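Local structure of acyl-CoA dehydrogenase (Bacillus subtilis, 5LNX) at residues Gly82-Val87 with Asp116-Phe121. The protein catalyses the FAD-dependent oxidation of saturated acyl-CoA to 2,3-dehydroacyl-CoA, passing the electrons to an acceptor. Residues are numbered along the deposited sequence; the frame is centred on the assembly and turned at random.
Sequences GVILSV and DHLGAF
With CG1 anti to the backbone N (chi1 162°), Val87 sends this methyl across to the Gly119-Ala120 backbone and to Phe121 CB, while Leu118, whose CG is likewise anti to its own N (chi1 -176°), reaches back to Ile84. The two helix residues lie one turn apart on the same face of helix 79-90. CG1 of Val87 sits over the short strand, 4.1 Å from Gly119 O and 4.3 Å from Ala120 CA, and the same methyl approaches Phe121 CB at 4.5 Å. Ala120 directs its own methyl away from the helix, so Val87 meets main chain there. Further back, the branch methyl CG2 of Ile84 touches Leu118 CD1 at 4.3 Å. Strand 119-120 lies at the edge of a mixed sheet, as formed within this chain, in the acyl-CoA dehydrogenase middle β-domain, pairing in parallel with 163-169, and the contact packs a helix of the N-terminal α-domain against this strand of the β-domain. No hydrogen bond joins the two segments directly; instead Asn157 ND2 bridges them, donating to both Ile84 O and Gly119 O. All the touching residues are buried. Phe121 turns its ring away from the helical segment after the CB contact; the ring lines the FAD pocket and meets Phe167 with the planes about 70° apart.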
ATOM      1  N   GLY D  82      -0.306  21.757  19.054  1.00 32.84           N
ATOM      2  CA  GLY D  82      -0.549  22.185  17.685  1.00 31.18           C
ATOM      3  C   GLY D  82      -2.035  22.318  17.370  1.00 30.33           C
ATOM      4  O   GLY D  82      -2.485  23.289  16.779  1.00 30.14           O
ATOM      5  N   VAL D  83      -2.795  21.316  17.760  1.00 31.96           N
ATOM      6  CA  VAL D  83      -4.231  21.344  17.535  1.00 33.15           C
ATOM      7  C   VAL D  83      -4.939  22.368  18.401  1.00 36.03           C
ATOM      8  O   VAL D  83      -5.930  22.947  17.964  1.00 32.99           O
ATOM      9  CB  VAL D  83      -4.910  19.985  17.726  1.00 30.85           C
ATOM     10  CG1 VAL D  83      -4.822  19.509  19.161  1.00 30.01           C
ATOM     11  CG2 VAL D  83      -6.378  20.060  17.279  1.00 29.33           C
ATOM     12  N   ILE D  84      -4.493  22.497  19.652  1.00 38.77           N
ATOM     13  CA  ILE D  84      -5.073  23.478  20.581  1.00 36.52           C
ATOM     14  C   ILE D  84      -4.944  24.848  19.968  1.00 35.61           C
ATOM     15  O   ILE D  84      -5.889  25.631  19.948  1.00 40.94           O
ATOM     16  CB  ILE D  84      -4.358  23.496  21.947  1.00 35.50           C
ATOM     17  CG1 ILE D  84      -4.728  22.262  22.770  1.00 34.33           C
ATOM     18  CG2 ILE D  84      -4.723  24.754  22.719  1.00 33.88           C
ATOM     19  CD1 ILE D  84      -3.820  22.029  23.957  1.00 39.75           C
ATOM     20  N   LEU D  85      -3.756  25.146  19.485  1.00 35.87           N
ATOM     21  CA  LEU D  85      -3.538  26.401  18.775  1.00 41.14           C
ATOM     22  C   LEU D  85      -4.400  26.494  17.511  1.00 37.64           C
ATOM     23  O   LEU D  85      -4.982  27.538  17.209  1.00 41.98           O
ATOM     24  CB  LEU D  85      -2.067  26.570  18.391  1.00 40.43           C
ATOM     25  CG  LEU D  85      -1.741  27.877  17.659  1.00 41.55           C
ATOM     26  CD1 LEU D  85      -2.313  29.083  18.377  1.00 39.62           C
ATOM     27  CD2 LEU D  85      -0.237  28.040  17.494  1.00 46.26           C
ATOM     28  N   SER D  86      -4.443  25.398  16.774  1.00 32.61           N
ATOM     29  CA  SER D  86      -5.084  25.368  15.455  1.00 34.59           C
ATOM     30  C   SER D  86      -6.595  25.630  15.558  1.00 30.67           C
ATOM     31  O   SER D  86      -7.175  26.355  14.750  1.00 26.70           O
ATOM     32  CB  SER D  86      -4.837  24.010  14.766  1.00 36.02           C
ATOM     33  OG  SER D  86      -5.119  24.075  13.380  1.00 38.68           O
ATOM     34  N   VAL D  87      -7.220  24.947  16.509  1.00 27.16           N
ATOM     35  CA  VAL D  87      -8.638  25.102  16.765  1.00 27.94           C
ATOM     36  C   VAL D  87      -8.891  26.532  17.229  1.00 28.32           C
ATOM     37  O   VAL D  87      -9.753  27.231  16.685  1.00 31.54           O
ATOM     38  CB  VAL D  87      -9.144  24.084  17.811  1.00 25.44           C
ATOM     39  CG1 VAL D  87     -10.474  24.519  18.394  1.00 25.32           C
ATOM     40  CG2 VAL D  87      -9.286  22.706  17.171  1.00 24.16           C
ATOM     41  N   ASP D 116      -5.312  35.785  26.426  1.00 45.13           N
ATOM     42  CA  ASP D 116      -6.073  35.938  27.690  1.00 46.93           C
ATOM     43  C   ASP D 116      -7.342  35.083  27.690  1.00 38.74           C
ATOM     44  O   ASP D 116      -7.758  34.584  28.732  1.00 32.82           O
ATOM     45  CB  ASP D 116      -6.470  37.400  27.931  1.00 54.95           C
ATOM     46  CG  ASP D 116      -7.212  37.594  29.258  1.00 61.60           C
ATOM     47  OD1 ASP D 116      -6.642  37.265  30.328  1.00 66.36           O
ATOM     48  OD2 ASP D 116      -8.369  38.062  29.226  1.00 63.11           O
ATOM     49  N   HIS D 117      -7.922  34.918  26.499  1.00 36.93           N
ATOM     50  CA  HIS D 117      -9.039  34.002  26.262  1.00 34.63           C
ATOM     51  C   HIS D 117      -8.733  32.918  25.241  1.00 31.69           C
ATOM     52  O   HIS D 117      -8.031  33.148  24.261  1.00 33.33           O
ATOM     53  CB  HIS D 117     -10.248  34.763  25.751  1.00 36.56           C
ATOM     54  CG  HIS D 117     -11.097  35.354  26.828  1.00 34.15           C
ATOM     55  ND1 HIS D 117     -12.314  35.936  26.560  1.00 36.69           N
ATOM     56  CD2 HIS D 117     -10.927  35.428  28.166  1.00 33.59           C
ATOM     57  CE1 HIS D 117     -12.847  36.374  27.687  1.00 37.75           C
ATOM     58  NE2 HIS D 117     -12.029  36.069  28.678  1.00 38.85           N
ATOM     59  N   LEU D 118      -9.293  31.745  25.492  1.00 29.28           N
ATOM     60  CA  LEU D 118      -9.100  30.554  24.664  1.00 32.60           C
ATOM     61  C   LEU D 118     -10.398  30.125  23.958  1.00 40.17           C
ATOM     62  O   LEU D 118     -11.491  30.120  24.552  1.00 40.08           O
ATOM     63  CB  LEU D 118      -8.604  29.377  25.511  1.00 34.23           C
ATOM     64  CG  LEU D 118      -8.279  28.095  24.720  1.00 33.66           C
ATOM     65  CD1 LEU D 118      -6.935  28.226  24.028  1.00 34.46           C
ATOM     66  CD2 LEU D 118      -8.321  26.851  25.607  1.00 33.33           C
ATOM     67  N   GLY D 119     -10.231  29.651  22.726  1.00 39.05           N
ATOM     68  CA  GLY D 119     -11.317  29.447  21.780  1.00 34.72           C
ATOM     69  C   GLY D 119     -11.618  27.979  21.525  1.00 32.76           C
ATOM     70  O   GLY D 119     -10.735  27.128  21.552  1.00 26.04           O
ATOM     71  N   ALA D 120     -12.878  27.708  21.198  1.00 32.90           N
ATOM     72  CA  ALA D 120     -13.344  26.358  20.956  1.00 35.42           C
ATOM     73  C   ALA D 120     -14.383  26.420  19.832  1.00 37.41           C
ATOM     74  O   ALA D 120     -14.851  27.500  19.505  1.00 35.20           O
ATOM     75  CB  ALA D 120     -13.992  25.806  22.199  1.00 37.99           C
ATOM     76  N   PHE D 121     -14.807  25.252  19.343  1.00 40.43           N
ATOM     77  CA  PHE D 121     -15.618  25.128  18.078  1.00 37.88           C
ATOM     78  C   PHE D 121     -16.945  24.398  18.012  1.00 38.69           C
ATOM     79  O   PHE D 121     -17.705  24.560  17.052  1.00 54.57           O
ATOM     80  CB  PHE D 121     -14.678  24.724  16.934  1.00 41.64           C
ATOM     81  CG  PHE D 121     -15.354  24.514  15.614  1.00 38.58           C
ATOM     82  CD1 PHE D 121     -15.882  25.590  14.912  1.00 35.62           C
ATOM     83  CD2 PHE D 121     -15.418  23.241  15.052  1.00 38.59           C
ATOM     84  CE1 PHE D 121     -16.437  25.407  13.659  1.00 36.12           C
ATOM     85  CE2 PHE D 121     -16.000  23.047  13.806  1.00 39.22           C
ATOM     86  CZ  PHE D 121     -16.506  24.135  13.107  1.00 37.45           C
TER